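PDB 4LRU: glyoxalase 3 from Candida albicans, which converts methylglyoxal to D-lactate in a single step without glutathione, detoxifying the methylglyoxal that the cell's own metabolism generates. Local coordinates for residues A[128-133]-A[149-154]. Numbering follows the deposited sequence.
Sequences VYDKGG and NDPKTG
The C-terminal end of helix 119-130 of the DJ-1/PfpI fold meets the turn of a small beta-hairpin, strands 149-150 and 155-156, through two acids, Asp130 and Asp150. The two side chains run alongside in opposite senses, their carboxylates almost in one plane (19° apart), and Asp130 OD1 lies just 2.6 Å from Asp150 OD1, a separation that suggests one of the two acids carries a proton, which would ease the repulsion between them. Burial of Asp150 and the closeness of the acids would probably raise the pKa of the pair. Asp150, its CG turned away from the backbone N (chi1 -176°), also uses OD1 to accept a hydrogen bond from Lys152 N at 3.1 Å, closing an Asx turn; the N-H comes from above the carboxylate plane. Its other oxygen, OD2, sits at the edge of the Tyr129 ring, in plane and 3.6 Å from CD2; Arg215 makes a cation-pi contact with the same ring. Asp130 is flanked by aliphatic groups: OD2 touches Pro151 CD at 3.4 Å, and the Lys152 chain runs alongside. A Schellman motif with Gly132 at C-prime ends the helix. Lys152 bends at chi3 (96°), and its NZ reaches two waters weakly, one donating to Tyr129 O and the other to Asp130 O.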
ATOM      1  N   VAL A 128       4.593 -13.621   4.672  1.00 19.22           N
ATOM      2  CA  VAL A 128       3.123 -13.687   4.657  1.00 19.22           C
ATOM      3  C   VAL A 128       2.638 -14.543   3.495  1.00 18.48           C
ATOM      4  O   VAL A 128       1.852 -15.471   3.687  1.00 20.93           O
ATOM      5  CB  VAL A 128       2.503 -12.287   4.553  1.00 21.54           C
ATOM      6  CG1 VAL A 128       1.020 -12.373   4.209  1.00 20.75           C
ATOM      7  CG2 VAL A 128       2.714 -11.524   5.850  1.00 21.02           C
ATOM      8  N   TYR A 129       3.156 -14.278   2.294  1.00 19.67           N
ATOM      9  CA  TYR A 129       2.698 -15.009   1.115  1.00 20.60           C
ATOM     10  C   TYR A 129       3.039 -16.489   1.185  1.00 23.14           C
ATOM     11  O   TYR A 129       2.257 -17.326   0.748  1.00 21.05           O
ATOM     12  CB  TYR A 129       3.273 -14.403  -0.167  1.00 19.48           C
ATOM     13  CG  TYR A 129       2.581 -14.881  -1.423  1.00 21.05           C
ATOM     14  CD1 TYR A 129       1.278 -14.512  -1.698  1.00 21.75           C
ATOM     15  CD2 TYR A 129       3.226 -15.712  -2.316  1.00 23.29           C
ATOM     16  CE1 TYR A 129       0.637 -14.951  -2.840  1.00 22.36           C
ATOM     17  CE2 TYR A 129       2.601 -16.147  -3.466  1.00 27.20           C
ATOM     18  CZ  TYR A 129       1.300 -15.765  -3.721  1.00 25.41           C
ATOM     19  OH  TYR A 129       0.671 -16.234  -4.860  1.00 28.17           O
ATOM     20  N   ASP A 130       4.214 -16.826   1.712  1.00 20.24           N
ATOM     21  CA  ASP A 130       4.710 -18.178   1.609  1.00 21.75           C
ATOM     22  C   ASP A 130       4.111 -19.105   2.661  1.00 23.31           C
ATOM     23  O   ASP A 130       4.329 -20.304   2.606  1.00 27.30           O
ATOM     24  CB  ASP A 130       6.229 -18.215   1.720  1.00 21.18           C
ATOM     25  CG  ASP A 130       6.905 -17.758   0.461  1.00 25.24           C
ATOM     26  OD1 ASP A 130       6.207 -17.611  -0.571  1.00 22.97           O
ATOM     27  OD2 ASP A 130       8.144 -17.611   0.481  1.00 25.82           O
ATOM     28  N   LYS A 131       3.376 -18.541   3.615  1.00 23.99           N
ATOM     29  CA  LYS A 131       2.669 -19.356   4.604  1.00 26.16           C
ATOM     30  C   LYS A 131       1.165 -19.378   4.391  1.00 26.31           C
ATOM     31  O   LYS A 131       0.422 -19.928   5.206  1.00 26.47           O
ATOM     32  CB  LYS A 131       2.976 -18.857   6.008  1.00 26.32           C
ATOM     33  CG  LYS A 131       2.342 -17.557   6.410  1.00 29.73           C
ATOM     34  CD  LYS A 131       2.760 -17.291   7.847  1.00 32.60           C
ATOM     35  CE  LYS A 131       1.912 -16.235   8.500  1.00 32.45           C
ATOM     36  NZ  LYS A 131       2.379 -15.977   9.891  1.00 27.13           N
ATOM     37  N   GLY A 132       0.733 -18.853   3.253  1.00 22.54           N
ATOM     38  CA  GLY A 132      -0.673 -18.890   2.848  1.00 21.44           C
ATOM     39  C   GLY A 132      -1.490 -17.674   3.256  1.00 21.40           C
ATOM     40  O   GLY A 132      -2.733 -17.728   3.250  1.00 21.31           O
ATOM     41  N   GLY A 133      -0.817 -16.594   3.645  1.00 20.08           N
ATOM     42  CA  GLY A 133      -1.439 -15.303   3.842  1.00 20.33           C
ATOM     43  C   GLY A 133      -1.734 -14.528   2.565  1.00 20.11           C
ATOM     44  O   GLY A 133      -1.510 -15.018   1.454  1.00 21.29           O
ATOM     45  N   ASN A 149      11.485 -11.280  -5.375  1.00 23.13           N
ATOM     46  CA  ASN A 149      11.358 -12.678  -5.743  1.00 24.98           C
ATOM     47  C   ASN A 149      10.634 -13.433  -4.626  1.00 22.71           C
ATOM     48  O   ASN A 149      10.726 -13.072  -3.447  1.00 23.61           O
ATOM     49  CB  ASN A 149      12.726 -13.261  -6.067  1.00 31.94           C
ATOM     50  CG  ASN A 149      13.133 -12.997  -7.512  1.00 36.31           C
ATOM     51  OD1 ASN A 149      12.500 -12.208  -8.216  1.00 37.09           O
ATOM     52  ND2 ASN A 149      14.197 -13.638  -7.948  1.00 40.54           N
ATOM     53  N   ASP A 150       9.857 -14.430  -5.011  1.00 23.07           N
ATOM     54  CA  ASP A 150       9.208 -15.326  -4.047  1.00 22.25           C
ATOM     55  C   ASP A 150      10.189 -16.459  -3.743  1.00 23.00           C
ATOM     56  O   ASP A 150      10.639 -17.151  -4.646  1.00 22.66           O
ATOM     57  CB  ASP A 150       7.929 -15.885  -4.677  1.00 23.66           C
ATOM     58  CG  ASP A 150       7.125 -16.757  -3.724  1.00 24.66           C
ATOM     59  OD1 ASP A 150       7.628 -17.106  -2.632  1.00 24.99           O
ATOM     60  OD2 ASP A 150       5.978 -17.091  -4.098  1.00 25.84           O
ATOM     61  N   PRO A 151      10.578 -16.628  -2.471  1.00 22.89           N
ATOM     62  CA  PRO A 151      11.563 -17.661  -2.167  1.00 26.52           C
ATOM     63  C   PRO A 151      11.128 -19.056  -2.600  1.00 27.82           C
ATOM     64  O   PRO A 151      11.967 -19.902  -2.891  1.00 28.64           O
ATOM     65  CB  PRO A 151      11.686 -17.586  -0.643  1.00 25.54           C
ATOM     66  CG  PRO A 151      11.391 -16.156  -0.333  1.00 23.99           C
ATOM     67  CD  PRO A 151      10.362 -15.716  -1.334  1.00 21.34           C
ATOM     68  N   LYS A 152       9.818 -19.279  -2.661  1.00 28.89           N
ATOM     69  CA  LYS A 152       9.284 -20.592  -3.005  1.00 28.86           C
ATOM     70  C   LYS A 152       9.428 -20.940  -4.484  1.00 31.46           C
ATOM     71  O   LYS A 152       9.376 -22.116  -4.854  1.00 31.70           O
ATOM     72  CB  LYS A 152       7.814 -20.673  -2.599  1.00 32.85           C
ATOM     73  CG  LYS A 152       7.618 -21.105  -1.153  1.00 37.92           C
ATOM     74  CD  LYS A 152       6.144 -21.219  -0.787  1.00 43.93           C
ATOM     75  CE  LYS A 152       5.632 -22.643  -0.925  1.00 49.79           C
ATOM     76  NZ  LYS A 152       4.142 -22.706  -0.953  1.00 56.71           N
ATOM     77  N   THR A 153       9.622 -19.932  -5.330  1.00 27.77           N
ATOM     78  CA  THR A 153       9.688 -20.170  -6.769  1.00 29.82           C
ATOM     79  C   THR A 153      11.027 -19.784  -7.398  1.00 29.00           C
ATOM     80  O   THR A 153      11.348 -20.265  -8.471  1.00 29.09           O
ATOM     81  CB  THR A 153       8.595 -19.393  -7.516  1.00 27.93           C
ATOM     82  OG1 THR A 153       8.866 -17.990  -7.418  1.00 25.78           O
ATOM     83  CG2 THR A 153       7.200 -19.683  -6.935  1.00 27.83           C
ATOM     84  N   GLY A 154      11.755 -18.861  -6.770  1.00 25.98           N
ATOM     85  CA  GLY A 154      12.947 -18.272  -7.387  1.00 26.10           C
ATOM     86  C   GLY A 154      12.623 -17.313  -8.520  1.00 28.08           C
ATOM     87  O   GLY A 154      13.513 -16.952  -9.306  1.00 29.30           O
TER
HETATM   88  O   HOH W   1       1.920 -20.457   0.445  1.00 33.64           O
HETATM   89  O   HOH W   2       2.373 -22.654   2.012  1.00 32.12           O